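Local coordinates for tRNA (cytosine(38)-C(5))-methyltransferase (Schizosaccharomyces pombe, PDB 6FDF), which methylates carbon 5 of cytosine 38 in the anticodon loop of tRNA(Asp), using S-adenosyl-L-methionine as the methyl donor, at residues I208-S213 / Y280-E285; E285-M290 / E294-S299. One frame throughout, in Å; residues are numbered along the deposited sequence.

Interaction 1: I208-S213 / Y280-E285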
ATOM      1  N   ILE A 208       2.156   7.714  22.548  1.00 47.43           N
ATOM      2  CA  ILE A 208       2.239   8.731  23.582  1.00 55.27           C
ATOM      3  C   ILE A 208       3.357   8.470  24.563  1.00 61.98           C
ATOM      4  O   ILE A 208       3.755   7.330  24.827  1.00 66.04           O
ATOM      5  CB  ILE A 208       0.924   8.875  24.385  1.00 59.60           C
ATOM      6  CG1 ILE A 208       0.771   7.687  25.336  1.00 62.38           C
ATOM      7  CG2 ILE A 208      -0.254   9.000  23.458  1.00 63.88           C
ATOM      8  CD1 ILE A 208       0.127   6.496  24.706  1.00 60.83           C
ATOM      9  N   GLU A 209       3.881   9.580  25.071  1.00 59.74           N
ATOM     10  CA  GLU A 209       4.904   9.607  26.100  1.00 64.12           C
ATOM     11  C   GLU A 209       6.006   8.598  25.822  1.00 67.21           C
ATOM     12  O   GLU A 209       6.370   7.788  26.673  1.00 72.65           O
ATOM     13  CB  GLU A 209       4.258   9.396  27.463  1.00 74.79           C
ATOM     14  CG  GLU A 209       3.277  10.511  27.831  1.00 79.11           C
ATOM     15  CD  GLU A 209       2.665  10.337  29.205  1.00 86.96           C
ATOM     16  OE1 GLU A 209       2.965   9.323  29.870  1.00 92.21           O
ATOM     17  OE2 GLU A 209       1.887  11.222  29.622  1.00 90.99           O
ATOM     18  N   ARG A 210       6.518   8.641  24.597  1.00 64.65           N
ATOM     19  CA  ARG A 210       7.755   7.961  24.251  1.00 56.95           C
ATOM     20  C   ARG A 210       8.923   8.932  24.376  1.00 57.99           C
ATOM     21  O   ARG A 210       8.745  10.148  24.477  1.00 58.65           O
ATOM     22  CB  ARG A 210       7.696   7.398  22.828  1.00 51.96           C
ATOM     23  CG  ARG A 210       6.692   6.288  22.607  1.00 58.57           C
ATOM     24  CD  ARG A 210       6.968   5.604  21.272  1.00 62.67           C
ATOM     25  NE  ARG A 210       8.336   5.103  21.184  1.00 61.84           N
ATOM     26  CZ  ARG A 210       8.894   4.640  20.067  1.00 62.97           C
ATOM     27  NH1 ARG A 210      10.148   4.207  20.084  1.00 66.44           N
ATOM     28  NH2 ARG A 210       8.203   4.607  18.935  1.00 55.19           N
ATOM     29  N   ASP A 211      10.134   8.382  24.376  1.00 57.57           N
ATOM     30  CA  ASP A 211      11.336   9.200  24.258  1.00 62.14           C
ATOM     31  C   ASP A 211      11.529   9.539  22.786  1.00 54.31           C
ATOM     32  O   ASP A 211      11.838   8.660  21.976  1.00 47.07           O
ATOM     33  CB  ASP A 211      12.547   8.467  24.827  1.00 71.87           C
ATOM     34  CG  ASP A 211      13.798   9.326  24.831  1.00 75.28           C
ATOM     35  OD1 ASP A 211      13.671  10.565  24.722  1.00 74.11           O
ATOM     36  OD2 ASP A 211      14.906   8.764  24.947  1.00 74.72           O
ATOM     37  N   TRP A 212      11.343  10.810  22.436  1.00 54.67           N
ATOM     38  CA  TRP A 212      11.317  11.234  21.041  1.00 50.83           C
ATOM     39  C   TRP A 212      12.692  11.575  20.481  1.00 50.39           C
ATOM     40  O   TRP A 212      12.777  12.003  19.325  1.00 43.95           O
ATOM     41  CB  TRP A 212      10.391  12.447  20.879  1.00 44.65           C
ATOM     42  CG  TRP A 212       8.999  12.213  21.376  1.00 45.72           C
ATOM     43  CD1 TRP A 212       8.361  12.895  22.369  1.00 50.63           C
ATOM     44  CD2 TRP A 212       8.073  11.220  20.913  1.00 39.65           C
ATOM     45  NE1 TRP A 212       7.095  12.395  22.551  1.00 49.71           N
ATOM     46  CE2 TRP A 212       6.893  11.368  21.669  1.00 43.06           C
ATOM     47  CE3 TRP A 212       8.125  10.228  19.928  1.00 40.48           C
ATOM     48  CZ2 TRP A 212       5.776  10.560  21.474  1.00 42.70           C
ATOM     49  CZ3 TRP A 212       7.016   9.426  19.736  1.00 43.87           C
ATOM     50  CH2 TRP A 212       5.857   9.596  20.507  1.00 39.79           C
ATOM     51  N   SER A 213      13.760  11.392  21.265  1.00 48.19           N
ATOM     52  CA  SER A 213      15.085  11.881  20.880  1.00 51.32           C
ATOM     53  C   SER A 213      15.479  11.415  19.483  1.00 46.13           C
ATOM     54  O   SER A 213      15.924  12.215  18.652  1.00 43.29           O
ATOM     55  CB  SER A 213      16.125  11.427  21.906  1.00 64.68           C
ATOM     56  OG  SER A 213      15.597  11.466  23.220  1.00 77.09           O
ATOM     57  N   TYR A 280       9.854  13.281  13.187  1.00 30.03           N
ATOM     58  CA  TYR A 280       9.239  12.360  12.245  1.00 28.30           C
ATOM     59  C   TYR A 280       8.173  11.534  12.954  1.00 29.76           C
ATOM     60  O   TYR A 280       8.244  11.303  14.163  1.00 34.22           O
ATOM     61  CB  TYR A 280      10.295  11.433  11.630  1.00 30.60           C
ATOM     62  CG  TYR A 280      11.382  12.185  10.896  1.00 33.20           C
ATOM     63  CD1 TYR A 280      11.133  12.756   9.651  1.00 30.84           C
ATOM     64  CD2 TYR A 280      12.654  12.326  11.443  1.00 33.23           C
ATOM     65  CE1 TYR A 280      12.116  13.458   8.974  1.00 29.52           C
ATOM     66  CE2 TYR A 280      13.648  13.022  10.770  1.00 31.97           C
ATOM     67  CZ  TYR A 280      13.373  13.582   9.534  1.00 37.77           C
ATOM     68  OH  TYR A 280      14.355  14.279   8.859  1.00 37.72           O
ATOM     69  N   PHE A 281       7.169  11.097  12.198  1.00 30.05           N
ATOM     70  CA  PHE A 281       6.315  10.025  12.691  1.00 31.86           C
ATOM     71  C   PHE A 281       7.156   8.778  12.906  1.00 31.12           C
ATOM     72  O   PHE A 281       8.077   8.496  12.136  1.00 33.18           O
ATOM     73  CB  PHE A 281       5.181   9.735  11.704  1.00 28.55           C
ATOM     74  CG  PHE A 281       4.159  10.832  11.621  1.00 33.07           C
ATOM     75  CD1 PHE A 281       3.169  10.948  12.584  1.00 33.56           C
ATOM     76  CD2 PHE A 281       4.184  11.747  10.581  1.00 33.44           C
ATOM     77  CE1 PHE A 281       2.227  11.960  12.512  1.00 36.23           C
ATOM     78  CE2 PHE A 281       3.243  12.759  10.507  1.00 35.83           C
ATOM     79  CZ  PHE A 281       2.265  12.865  11.475  1.00 35.89           C
ATOM     80  N   THR A 282       6.852   8.037  13.969  1.00 30.48           N
ATOM     81  CA  THR A 282       7.508   6.755  14.168  1.00 30.67           C
ATOM     82  C   THR A 282       6.992   5.749  13.145  1.00 30.06           C
ATOM     83  O   THR A 282       5.931   5.933  12.542  1.00 33.82           O
ATOM     84  CB  THR A 282       7.260   6.234  15.583  1.00 35.14           C
ATOM     85  OG1 THR A 282       5.909   5.765  15.680  1.00 35.76           O
ATOM     86  CG2 THR A 282       7.488   7.335  16.612  1.00 35.88           C
ATOM     87  N   ALA A 283       7.748   4.664  12.950  1.00 33.73           N
ATOM     88  CA  ALA A 283       7.285   3.639  12.017  1.00 32.48           C
ATOM     89  C   ALA A 283       5.973   3.021  12.483  1.00 31.32           C
ATOM     90  O   ALA A 283       5.126   2.674  11.651  1.00 31.36           O
ATOM     91  CB  ALA A 283       8.348   2.557  11.828  1.00 30.42           C
ATOM     92  N   ARG A 284       5.777   2.903  13.800  1.00 32.29           N
ATOM     93  CA  ARG A 284       4.499   2.419  14.315  1.00 35.44           C
ATOM     94  C   ARG A 284       3.361   3.360  13.939  1.00 34.86           C
ATOM     95  O   ARG A 284       2.266   2.914  13.576  1.00 31.98           O
ATOM     96  CB  ARG A 284       4.568   2.252  15.835  1.00 37.93           C
ATOM     97  CG  ARG A 284       3.212   1.965  16.472  1.00 36.82           C
ATOM     98  CD  ARG A 284       2.696   0.600  16.040  1.00 36.65           C
ATOM     99  NE  ARG A 284       3.578  -0.480  16.458  1.00 37.62           N
ATOM    100  CZ  ARG A 284       3.502  -1.722  15.990  1.00 36.45           C
ATOM    101  NH1 ARG A 284       2.580  -2.031  15.087  1.00 36.37           N
ATOM    102  NH2 ARG A 284       4.343  -2.651  16.430  1.00 41.87           N
ATOM    103  N   GLU A 285       3.605   4.669  14.011  1.00 31.71           N
ATOM    104  CA  GLU A 285       2.570   5.632  13.653  1.00 32.52           C
ATOM    105  C   GLU A 285       2.283   5.592  12.158  1.00 30.90           C
ATOM    106  O   GLU A 285       1.123   5.693  11.743  1.00 31.89           O
ATOM    107  CB  GLU A 285       2.986   7.034  14.099  1.00 31.07           C
ATOM    108  CG  GLU A 285       3.029   7.163  15.626  1.00 31.13           C
ATOM    109  CD  GLU A 285       3.703   8.436  16.094  1.00 36.71           C
ATOM    110  OE1 GLU A 285       4.515   8.995  15.329  1.00 35.13           O
ATOM    111  OE2 GLU A 285       3.436   8.866  17.240  1.00 37.24           O
TER
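R210 and W212 bring the loop 208-213 against T282, the N-cap residue of helix 283-289, whose first turn is closed by a capping box of T282 and E285. The loop lies between strand 168-175 and helix 219-225, and the helix follows strand 278-279 of the small three-stranded sheet; this is structural packing away from the catalytic and cofactor sites. The methyl group of T282 does the touching: CG2 lies 3.7 Å from R210 NH2 and 3.8 Å from W212 CZ3. The broad indole gives its edge to the methyl, which lies close to the ring plane, while one face of the ring is overlaid, off toward the rim, by the backbone O of R210. Arginine is long enough to reach T282 with NH2 while still pairing with E207. No hydrogen bond joins the segments directly. Threonine suits the place because its two branches do different work. With chi1 at 74°, OG1 sits between the backbone N and carbonyl carbon of T282 and accepts from E285 N at 3.0 Å, which leaves CG2 to face the loop. In return T282 N donates to E285 OE1 over 2.9 Å, reaching it from above the carboxylate plane. A valine here would probably leave E285 N without its capping acceptor and E207 without its hydroxyl partner. Around this shell, E207 ties the two sides together: its carboxylate forms a salt bridge with R210 and a hydrogen bond with T282 OG1, and its backbone N donates to E285 OE2. R279 pairs with E285 OE1 and, by a cation-pi contact, with W212. Glutamate therefore both closes the box and receives these bonds. W212 CH2 approaches E285 OE2 at 4.1 Å, the indole and carboxylate planes being 29° apart.

Interaction 2: E285-M290 / E294-S299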
ATOM      1  N   GLU A 285       3.605   4.669  14.011  1.00 31.71           N
ATOM      2  CA  GLU A 285       2.570   5.632  13.653  1.00 32.52           C
ATOM      3  C   GLU A 285       2.283   5.592  12.158  1.00 30.90           C
ATOM      4  O   GLU A 285       1.123   5.693  11.743  1.00 31.89           O
ATOM      5  CB  GLU A 285       2.986   7.034  14.099  1.00 31.07           C
ATOM      6  CG  GLU A 285       3.029   7.163  15.626  1.00 31.13           C
ATOM      7  CD  GLU A 285       3.703   8.436  16.094  1.00 36.71           C
ATOM      8  OE1 GLU A 285       4.515   8.995  15.329  1.00 35.13           O
ATOM      9  OE2 GLU A 285       3.436   8.866  17.240  1.00 37.24           O
ATOM     10  N   VAL A 286       3.325   5.430  11.336  1.00 30.33           N
ATOM     11  CA  VAL A 286       3.112   5.281   9.898  1.00 30.34           C
ATOM     12  C   VAL A 286       2.281   4.032   9.621  1.00 31.36           C
ATOM     13  O   VAL A 286       1.318   4.063   8.844  1.00 30.36           O
ATOM     14  CB  VAL A 286       4.461   5.248   9.154  1.00 27.63           C
ATOM     15  CG1 VAL A 286       4.247   4.963   7.678  1.00 30.61           C
ATOM     16  CG2 VAL A 286       5.208   6.571   9.340  1.00 29.15           C
ATOM     17  N   ALA A 287       2.639   2.914  10.263  1.00 29.90           N
ATOM     18  CA  ALA A 287       1.865   1.685  10.102  1.00 29.12           C
ATOM     19  C   ALA A 287       0.403   1.899  10.482  1.00 33.43           C
ATOM     20  O   ALA A 287      -0.506   1.446   9.775  1.00 32.31           O
ATOM     21  CB  ALA A 287       2.481   0.559  10.937  1.00 30.83           C
ATOM     22  N   ARG A 288       0.159   2.578  11.605  1.00 34.57           N
ATOM     23  CA  ARG A 288      -1.211   2.853  12.030  1.00 30.98           C
ATOM     24  C   ARG A 288      -1.947   3.714  11.011  1.00 32.60           C
ATOM     25  O   ARG A 288      -3.103   3.438  10.673  1.00 32.14           O
ATOM     26  CB  ARG A 288      -1.203   3.544  13.391  1.00 33.59           C
ATOM     27  CG  ARG A 288      -0.789   2.663  14.548  1.00 33.91           C
ATOM     28  CD  ARG A 288      -0.671   3.515  15.799  1.00 34.71           C
ATOM     29  NE  ARG A 288      -0.375   2.729  16.991  1.00 39.21           N
ATOM     30  CZ  ARG A 288      -0.155   3.260  18.189  1.00 39.17           C
ATOM     31  NH1 ARG A 288      -0.189   4.575  18.346  1.00 40.51           N
ATOM     32  NH2 ARG A 288       0.100   2.475  19.226  1.00 43.54           N
ATOM     33  N   LEU A 289      -1.288   4.751  10.493  1.00 35.38           N
ATOM     34  CA  LEU A 289      -1.939   5.593   9.496  1.00 33.80           C
ATOM     35  C   LEU A 289      -2.244   4.820   8.219  1.00 34.14           C
ATOM     36  O   LEU A 289      -3.159   5.190   7.478  1.00 34.75           O
ATOM     37  CB  LEU A 289      -1.069   6.812   9.192  1.00 31.53           C
ATOM     38  CG  LEU A 289      -1.075   7.861  10.303  1.00 31.80           C
ATOM     39  CD1 LEU A 289       0.164   8.746  10.206  1.00 33.62           C
ATOM     40  CD2 LEU A 289      -2.344   8.702  10.226  1.00 35.04           C
ATOM     41  N   MET A 290      -1.494   3.756   7.943  1.00 29.73           N
ATOM     42  CA  MET A 290      -1.752   2.924   6.777  1.00 32.41           C
ATOM     43  C   MET A 290      -2.686   1.756   7.080  1.00 31.26           C
ATOM     44  O   MET A 290      -2.923   0.921   6.199  1.00 32.43           O
ATOM     45  CB  MET A 290      -0.430   2.422   6.194  1.00 30.77           C
ATOM     46  CG  MET A 290       0.410   3.558   5.624  1.00 33.64           C
ATOM     47  SD  MET A 290       1.926   2.980   4.847  1.00 40.65           S
ATOM     48  CE  MET A 290       2.623   4.525   4.277  1.00 47.60           C
ATOM     49  N   GLU A 294      -2.064  -3.451  15.426  1.00 39.83           N
ATOM     50  CA  GLU A 294      -1.008  -3.396  16.429  1.00 35.96           C
ATOM     51  C   GLU A 294      -0.189  -4.678  16.481  1.00 42.27           C
ATOM     52  O   GLU A 294       0.961  -4.648  16.939  1.00 42.30           O
ATOM     53  CB  GLU A 294      -1.616  -3.101  17.801  1.00 41.15           C
ATOM     54  CG  GLU A 294      -2.256  -1.732  17.909  1.00 45.24           C
ATOM     55  CD  GLU A 294      -1.258  -0.615  17.651  1.00 47.30           C
ATOM     56  OE1 GLU A 294      -1.326   0.011  16.573  1.00 40.65           O
ATOM     57  OE2 GLU A 294      -0.406  -0.365  18.530  1.00 45.93           O
ATOM     58  N   SER A 295      -0.752  -5.801  16.027  1.00 40.31           N
ATOM     59  CA  SER A 295      -0.018  -7.061  16.013  1.00 39.17           C
ATOM     60  C   SER A 295       1.176  -7.054  15.060  1.00 39.72           C
ATOM     61  O   SER A 295       2.060  -7.905  15.206  1.00 40.60           O
ATOM     62  CB  SER A 295      -0.961  -8.204  15.647  1.00 38.47           C
ATOM     63  OG  SER A 295      -1.340  -8.110  14.291  1.00 40.09           O
ATOM     64  N   LEU A 296       1.214  -6.143  14.081  1.00 35.88           N
ATOM     65  CA  LEU A 296       2.384  -6.026  13.213  1.00 36.59           C
ATOM     66  C   LEU A 296       3.622  -5.781  14.062  1.00 36.80           C
ATOM     67  O   LEU A 296       3.685  -4.807  14.817  1.00 39.64           O
ATOM     68  CB  LEU A 296       2.203  -4.893  12.204  1.00 35.71           C
ATOM     69  CG  LEU A 296       3.420  -4.600  11.317  1.00 35.29           C
ATOM     70  CD1 LEU A 296       3.713  -5.772  10.396  1.00 36.23           C
ATOM     71  CD2 LEU A 296       3.247  -3.314  10.516  1.00 35.08           C
ATOM     72  N   GLU A 297       4.606  -6.666  13.942  0.52 38.52           N
ATOM     73  CA  GLU A 297       5.799  -6.595  14.767  0.52 40.99           C
ATOM     74  C   GLU A 297       7.039  -6.769  13.906  0.52 39.96           C
ATOM     75  O   GLU A 297       7.016  -7.452  12.878  0.52 40.82           O
ATOM     76  CB  GLU A 297       5.772  -7.655  15.884  0.52 45.01           C
ATOM     77  CG  GLU A 297       5.993  -9.083  15.414  0.52 47.19           C
ATOM     78  CD  GLU A 297       6.182 -10.054  16.569  0.52 53.81           C
ATOM     79  OE1 GLU A 297       5.453  -9.928  17.575  0.52 57.69           O
ATOM     80  OE2 GLU A 297       7.059 -10.938  16.472  0.52 51.60           O
ATOM     81  N   TRP A 298       8.122  -6.124  14.335  1.00 41.34           N
ATOM     82  CA  TRP A 298       9.429  -6.319  13.723  1.00 42.75           C
ATOM     83  C   TRP A 298      10.561  -6.357  14.739  1.00 50.39           C
ATOM     84  O   TRP A 298      11.697  -6.645  14.349  1.00 46.80           O
ATOM     85  CB  TRP A 298       9.719  -5.218  12.692  1.00 38.39           C
ATOM     86  CG  TRP A 298       9.605  -3.824  13.230  1.00 40.11           C
ATOM     87  CD1 TRP A 298      10.608  -3.063  13.763  1.00 43.02           C
ATOM     88  CD2 TRP A 298       8.422  -3.019  13.278  1.00 35.77           C
ATOM     89  NE1 TRP A 298      10.119  -1.833  14.139  1.00 41.00           N
ATOM     90  CE2 TRP A 298       8.781  -1.780  13.853  1.00 42.48           C
ATOM     91  CE3 TRP A 298       7.094  -3.223  12.891  1.00 36.80           C
ATOM     92  CZ2 TRP A 298       7.858  -0.754  14.051  1.00 39.55           C
ATOM     93  CZ3 TRP A 298       6.181  -2.200  13.087  1.00 36.66           C
ATOM     94  CH2 TRP A 298       6.568  -0.982  13.661  1.00 40.23           C
ATOM     95  N   SER A 299      10.295  -6.074  16.019  1.00 54.00           N
ATOM     96  CA  SER A 299      11.355  -6.023  17.024  1.00 58.99           C
ATOM     97  C   SER A 299      12.112  -7.344  17.125  1.00 59.73           C
ATOM     98  O   SER A 299      13.333  -7.350  17.309  1.00 69.14           O
ATOM     99  CB  SER A 299      10.768  -5.636  18.383  1.00 64.14           C
ATOM    100  OG  SER A 299       9.781  -6.564  18.800  1.00 72.17           O
TER
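R288 and E294, with CA atoms 7.6 Å apart, and A287 and L296, at 8.3 Å, mark where the chain, having left helix 283-289, passes back beside its last turns as the irregular segment 294-299. This return is held by a salt bridge and a small apolar patch, and packs toward helix 44-54, which lies between strands 34-41 and 58-60 of the seven-stranded sheet in the Rossmann-like, SAM-binding methyltransferase fold. The bridge is a side-on, two-nitrogen grip: R288 NE donates to E294 OE1 at 2.9 Å, and R288 NH2 donates to E294 OE2 at 3.0 Å. The NE bond is the more bent, 148° at its hydrogen. OE1 is met on its syn side but tilted out of the carboxylate plane; OE2, near the guanidinium plane, is met from above the carboxylate plane. The two flat groups are turned 48° against each other. Arginine fits because it can use NE and one terminal nitrogen on E294 while NH1 donates to Y205 O; this third bond helps fix the rotation of the guanidinium. Its chain runs extended from CG to NE, whereas E294 folds at chi2 (-60°), which brings the carboxylate back toward the helix. Since E294 is exposed, water can probably weaken the electrostatic part of the bond.

The apolar patch is more deeply buried. The CB of L296 is directed toward the helix, and CD2 lies against A287 CB at 4.0 Å. Alanine suits this helix face, where a small methyl lets the leucine come close and also touches L312 of helix 305-313. L296 packs on N53 of helix 44-54 as well. E294 OE1 also lies 3.4 Å from R288 CG, resting beside the aliphatic base of the arginine.

How the interactions relate
The two interactions lie in series along the chain, their centres 12 Å apart, and share helix 283-289. E285 belongs to both, but its CB is directed away from 294-299. R284 makes a direct connection: its NH2 lies 2.8 Å from L296 O, a probable hydrogen bond. F281 CB also packs against V286 CG2 at 3.9 Å. One short helix is thus held at its N-terminal end by loop 208-213, far earlier in sequence, and along its later turns by 294-299, which soon follows. The distant loop and the segment on the cofactor side, with the side chain of L296 about 9 Å from the bound S-adenosyl-L-homocysteine, are both fastened to it.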